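Local structure of multicopper oxidase type 1 (Nitrosomonas europaea, 3G5W) at residues T204-D215 and E234-N244. The protein is a two-domain, laccase-like multicopper oxidase that binds copper ions and probably couples substrate oxidation to the reduction of oxygen. Residues are numbered along the deposited sequence; the frame is centred on the assembly and turned at random.
With C2O (Cu-O-Cu linkage), chain P; C1O (Cu-O linkage), chain H.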
loop_
_atom_site.group_PDB
_atom_site.type_symbol
_atom_site.label_atom_id
_atom_site.label_comp_id
_atom_site.label_asym_id
_atom_site.label_seq_id
_atom_site.Cartn_x
_atom_site.Cartn_y
_atom_site.Cartn_z
ATOM N N THR A 204 -11.738 1.901 -11.803
ATOM C CA THR A 204 -12.998 2.069 -12.539
ATOM C C THR A 204 -12.748 2.487 -13.998
ATOM O O THR A 204 -12.093 3.499 -14.259
ATOM C CB THR A 204 -13.936 3.103 -11.841
ATOM O OG1 THR A 204 -14.122 2.741 -10.464
ATOM C CG2 THR A 204 -15.317 3.167 -12.535
ATOM N N HIS A 205 -13.267 1.698 -14.935
ATOM C CA HIS A 205 -13.149 1.987 -16.372
ATOM C C HIS A 205 -14.060 3.132 -16.803
ATOM O O HIS A 205 -15.134 3.319 -16.234
ATOM C CB HIS A 205 -13.544 0.762 -17.189
ATOM C CG HIS A 205 -12.590 -0.389 -17.090
ATOM N ND1 HIS A 205 -12.360 -1.243 -18.146
ATOM C CD2 HIS A 205 -11.815 -0.832 -16.072
ATOM C CE1 HIS A 205 -11.487 -2.168 -17.780
ATOM N NE2 HIS A 205 -11.135 -1.936 -16.527
ATOM N N GLY A 206 -13.622 3.879 -17.818
ATOM C CA GLY A 206 -14.459 4.856 -18.526
ATOM C C GLY A 206 -14.792 6.164 -17.832
ATOM O O GLY A 206 -15.504 7.000 -18.397
ATOM N N HIS A 207 -14.281 6.350 -16.620
ATOM C CA HIS A 207 -14.629 7.507 -15.794
ATOM C C HIS A 207 -13.432 8.032 -15.020
ATOM O O HIS A 207 -12.458 7.310 -14.801
ATOM C CB HIS A 207 -15.741 7.138 -14.806
ATOM C CG HIS A 207 -16.970 6.598 -15.466
ATOM N ND1 HIS A 207 -18.086 7.371 -15.701
ATOM C CD2 HIS A 207 -17.247 5.374 -15.973
ATOM C CE1 HIS A 207 -19.000 6.644 -16.317
ATOM N NE2 HIS A 207 -18.518 5.428 -16.490
ATOM N N ILE A 208 -13.520 9.290 -14.594
ATOM C CA ILE A 208 -12.525 9.871 -13.699
ATOM C C ILE A 208 -12.951 9.651 -12.250
ATOM O O ILE A 208 -14.014 10.110 -11.835
ATOM C CB ILE A 208 -12.336 11.388 -13.952
ATOM C CG1 ILE A 208 -11.948 11.640 -15.416
ATOM C CG2 ILE A 208 -11.286 11.956 -12.978
ATOM C CD1 ILE A 208 -12.067 13.099 -15.861
ATOM N N SER A 209 -12.125 8.931 -11.491
ATOM C CA SER A 209 -12.326 8.802 -10.052
ATOM C C SER A 209 -11.903 10.085 -9.352
ATOM O O SER A 209 -10.741 10.496 -9.449
ATOM C CB SER A 209 -11.519 7.627 -9.492
ATOM O OG SER A 209 -12.050 6.389 -9.927
ATOM N N GLN A 210 -12.849 10.720 -8.661
ATOM C CA GLN A 210 -12.532 11.867 -7.825
ATOM C C GLN A 210 -12.475 11.376 -6.383
ATOM O O GLN A 210 -13.512 11.135 -5.763
ATOM C CB GLN A 210 -13.584 12.977 -7.961
ATOM C CG GLN A 210 -13.789 13.514 -9.377
ATOM C CD GLN A 210 -14.969 14.479 -9.456
ATOM O OE1 GLN A 210 -14.953 15.545 -8.842
ATOM N NE2 GLN A 210 -16.006 14.096 -10.201
ATOM N N ILE A 211 -11.263 11.224 -5.862
ATOM C CA ILE A 211 -11.059 10.767 -4.485
ATOM C C ILE A 211 -11.295 11.977 -3.589
ATOM O O ILE A 211 -10.435 12.853 -3.483
ATOM C CB ILE A 211 -9.642 10.166 -4.289
ATOM C CG1 ILE A 211 -9.399 9.054 -5.321
ATOM C CG2 ILE A 211 -9.472 9.643 -2.858
ATOM C CD1 ILE A 211 -7.954 8.666 -5.533
ATOM N N ALA A 212 -12.472 12.030 -2.968
ATOM C CA ALA A 212 -12.946 13.257 -2.315
ATOM C C ALA A 212 -12.900 13.265 -0.782
ATOM O O ALA A 212 -12.868 14.341 -0.167
ATOM C CB ALA A 212 -14.351 13.599 -2.804
ATOM N N PHE A 213 -12.936 12.080 -0.174
ATOM C CA PHE A 213 -12.883 11.949 1.287
ATOM C C PHE A 213 -11.966 10.796 1.684
ATOM O O PHE A 213 -11.939 9.762 1.010
ATOM C CB PHE A 213 -14.282 11.691 1.879
ATOM C CG PHE A 213 -15.268 12.818 1.671
ATOM C CD1 PHE A 213 -15.579 13.685 2.709
ATOM C CD2 PHE A 213 -15.915 12.984 0.443
ATOM C CE1 PHE A 213 -16.492 14.719 2.530
ATOM C CE2 PHE A 213 -16.831 14.014 0.253
ATOM C CZ PHE A 213 -17.117 14.885 1.298
ATOM N N LYS A 214 -11.214 10.991 2.768
ATOM C CA LYS A 214 -10.447 9.915 3.401
ATOM C C LYS A 214 -10.854 9.832 4.854
ATOM O O LYS A 214 -10.906 10.852 5.540
ATOM C CB LYS A 214 -8.928 10.137 3.306
ATOM C CG LYS A 214 -8.121 9.131 4.163
ATOM C CD LYS A 214 -6.615 9.356 4.130
ATOM C CE LYS A 214 -5.910 8.576 5.268
ATOM N NZ LYS A 214 -6.419 7.168 5.444
ATOM N N ASP A 215 -11.146 8.614 5.314
ATOM C CA ASP A 215 -11.552 8.345 6.703
ATOM C C ASP A 215 -12.651 9.296 7.185
ATOM O O ASP A 215 -12.659 9.718 8.339
ATOM C CB ASP A 215 -10.343 8.408 7.652
ATOM C CG ASP A 215 -9.227 7.436 7.272
ATOM O OD1 ASP A 215 -8.135 7.544 7.869
ATOM O OD2 ASP A 215 -9.428 6.573 6.384
ATOM N N GLU A 234 -8.838 1.941 6.343
ATOM C CA GLU A 234 -9.097 3.189 5.607
ATOM C C GLU A 234 -10.475 3.188 4.965
ATOM O O GLU A 234 -11.021 2.133 4.647
ATOM C CB GLU A 234 -8.056 3.406 4.510
ATOM C CG GLU A 234 -6.633 3.565 4.997
ATOM C CD GLU A 234 -5.718 4.055 3.893
ATOM O OE1 GLU A 234 -5.365 3.245 2.999
ATOM O OE2 GLU A 234 -5.373 5.260 3.910
ATOM N N ARG A 235 -11.033 4.386 4.784
ATOM C CA ARG A 235 -12.192 4.561 3.928
ATOM C C ARG A 235 -11.892 5.669 2.944
ATOM O O ARG A 235 -11.276 6.675 3.306
ATOM C CB ARG A 235 -13.447 4.925 4.728
ATOM C CG ARG A 235 -14.027 3.790 5.577
ATOM C CD ARG A 235 -13.343 3.702 6.930
ATOM N NE ARG A 235 -13.646 4.861 7.762
ATOM C CZ ARG A 235 -12.806 5.408 8.630
ATOM N NH1 ARG A 235 -11.581 4.913 8.787
ATOM N NH2 ARG A 235 -13.189 6.470 9.333
ATOM N N TYR A 236 -12.327 5.469 1.703
ATOM C CA TYR A 236 -12.280 6.503 0.684
ATOM C C TYR A 236 -13.648 6.659 0.040
ATOM O O TYR A 236 -14.264 5.668 -0.353
ATOM C CB TYR A 236 -11.236 6.159 -0.380
ATOM C CG TYR A 236 -9.817 6.351 0.105
ATOM C CD1 TYR A 236 -9.228 7.613 0.099
ATOM C CD2 TYR A 236 -9.066 5.277 0.580
ATOM C CE1 TYR A 236 -7.924 7.806 0.549
ATOM C CE2 TYR A 236 -7.754 5.457 1.033
ATOM C CZ TYR A 236 -7.191 6.724 1.010
ATOM O OH TYR A 236 -5.900 6.923 1.458
ATOM N N ASP A 237 -14.126 7.902 -0.050
ATOM C CA ASP A 237 -15.315 8.207 -0.844
ATOM C C ASP A 237 -14.879 8.689 -2.216
ATOM O O ASP A 237 -14.163 9.691 -2.343
ATOM C CB ASP A 237 -16.203 9.262 -0.168
ATOM C CG ASP A 237 -16.787 8.786 1.162
ATOM O OD1 ASP A 237 -17.913 9.200 1.497
ATOM O OD2 ASP A 237 -16.121 8.015 1.889
ATOM N N VAL A 238 -15.318 7.968 -3.237
ATOM C CA VAL A 238 -14.969 8.281 -4.614
ATOM C C VAL A 238 -16.220 8.762 -5.328
ATOM O O VAL A 238 -17.231 8.052 -5.365
ATOM C CB VAL A 238 -14.375 7.056 -5.344
ATOM C CG1 VAL A 238 -13.959 7.423 -6.768
ATOM C CG2 VAL A 238 -13.176 6.502 -4.573
ATOM N N ILE A 239 -16.149 9.971 -5.874
ATOM C CA ILE A 239 -17.268 10.530 -6.629
ATOM C C ILE A 239 -17.003 10.426 -8.139
ATOM O O ILE A 239 -15.924 10.786 -8.619
ATOM C CB ILE A 239 -17.632 11.968 -6.146
ATOM C CG1 ILE A 239 -18.520 11.874 -4.900
ATOM C CG2 ILE A 239 -18.428 12.733 -7.217
ATOM C CD1 ILE A 239 -17.874 12.274 -3.617
ATOM N N LEU A 240 -17.979 9.886 -8.865
ATOM C CA LEU A 240 -17.862 9.686 -10.302
ATOM C C LEU A 240 -19.023 10.369 -11.018
ATOM O O LEU A 240 -20.190 10.140 -10.679
ATOM C CB LEU A 240 -17.869 8.182 -10.638
ATOM C CG LEU A 240 -16.890 7.176 -10.020
ATOM C CD1 LEU A 240 -17.428 5.747 -10.201
ATOM C CD2 LEU A 240 -15.532 7.276 -10.660
ATOM N N ASN A 241 -18.706 11.208 -12.000
ATOM C CA ASN A 241 -19.734 11.817 -12.848
ATOM C C ASN A 241 -20.074 10.831 -13.953
ATOM O O ASN A 241 -19.191 10.409 -14.706
ATOM C CB ASN A 241 -19.262 13.156 -13.441
ATOM C CG ASN A 241 -18.972 14.212 -12.380
ATOM O OD1 ASN A 241 -19.632 14.278 -11.339
ATOM N ND2 ASN A 241 -17.970 15.053 -12.645
ATOM N N MET A 242 -21.347 10.440 -14.032
ATOM C CA MET A 242 -21.779 9.431 -14.999
ATOM C C MET A 242 -22.114 10.080 -16.341
ATOM O O MET A 242 -23.284 10.256 -16.675
ATOM C CB MET A 242 -22.984 8.630 -14.475
ATOM C CG MET A 242 -22.738 7.773 -13.221
ATOM S SD MET A 242 -21.417 6.529 -13.380
ATOM C CE MET A 242 -20.098 7.458 -12.686
ATOM N N ASP A 243 -21.078 10.420 -17.108
ATOM C CA ASP A 243 -21.254 11.173 -18.353
ATOM C C ASP A 243 -20.854 10.391 -19.609
ATOM O O ASP A 243 -20.655 10.977 -20.672
ATOM C CB ASP A 243 -20.448 12.472 -18.281
ATOM C CG ASP A 243 -18.945 12.227 -18.124
ATOM O OD1 ASP A 243 -18.205 13.223 -17.982
ATOM O OD2 ASP A 243 -18.496 11.053 -18.138
ATOM N N ASN A 244 -20.731 9.075 -19.486
ATOM C CA ASN A 244 -20.122 8.267 -20.537
ATOM C C ASN A 244 -20.815 6.909 -20.670
ATOM O O ASN A 244 -20.287 5.900 -20.197
ATOM C CB ASN A 244 -18.601 8.136 -20.254
ATOM C CG ASN A 244 -17.840 7.402 -21.350
ATOM O OD1 ASN A 244 -16.702 6.953 -21.138
ATOM N ND2 ASN A 244 -18.455 7.267 -22.522
HETATM CU CU2 C2O P . -10.021 -3.426 -15.748
HETATM CU CU3 C2O P . -5.282 -1.791 -16.044
HETATM O O1 C2O P . -7.736 -2.870 -15.883
HETATM CU CU4 C1O H . -8.676 0.218 -16.904
HETATM O O3 C1O H . -9.389 2.756 -17.894
HETATM O O HOH W 1 -16.051 9.814 -18.258
HETATM O O HOH W 2 -16.028 11.858 -12.414
HETATM O O HOH W 3 -16.257 10.586 -15.438
HETATM O O HOH W 4 -11.958 9.309 10.836
#
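Lys214 NZ is gripped by two carboxylates: it lies 2.7 Å from Glu234 OE2, whose anti lone pair it meets, and 3.0 Å from Asp215 OD1, which it approaches from above the carboxylate plane. A third subunit adds to this salt-bridge network: its Thr227 carbonyl accepts from NZ, and the backbone N-H groups of its Asp226 and Thr227 donate to OD1. With CG anti to the backbone N (chi1 171°), the lysine chain runs alongside Tyr236, its CD 3.7 Å from Tyr236 OH, and bends only at its last torsion to bring NZ to the glutamate. A methionine in its place would probably leave the Glu234 and Asp215 carboxylates, 4.9 Å apart between OE2 and OD2, without the shared cation that offsets their repulsion. Asp215 OD2 accepts the backbone N-H of Arg235 nearly straight (166° at the hydrogen), while the Arg235 guanidinium lies with one face over Asp215 CA, donates from NH1 to Gly233 O and forms a salt bridge with Asp226 of the third subunit.

Inward from this cluster the strands pair antiparallel, but Ala212 N and Phe213 N both address Asp237 O, the first at 3.0 Å and the second weakly, a classic beta bulge. Beyond it Gln210 and Ile239 form a hydrogen-bonded pair. Ile211 CG2 rests 3.6 Å from Tyr236 CD1, and Leu240 CD2 packs against Ser209 CA. At the far end Met242 SD sits obliquely 4.3 Å from the ring centroid of His207, which follows two residues after His205, whose NE2 binds a copper of the intersubunit cluster. Within the six-stranded sheet of this cupredoxin-like domain, strand 235-241 is flanked by 187-194 and strand 209-214 by 217-225, while Ile211, Tyr236 and Val238 pack on Val228 of strand 227-230 in the facing sheet.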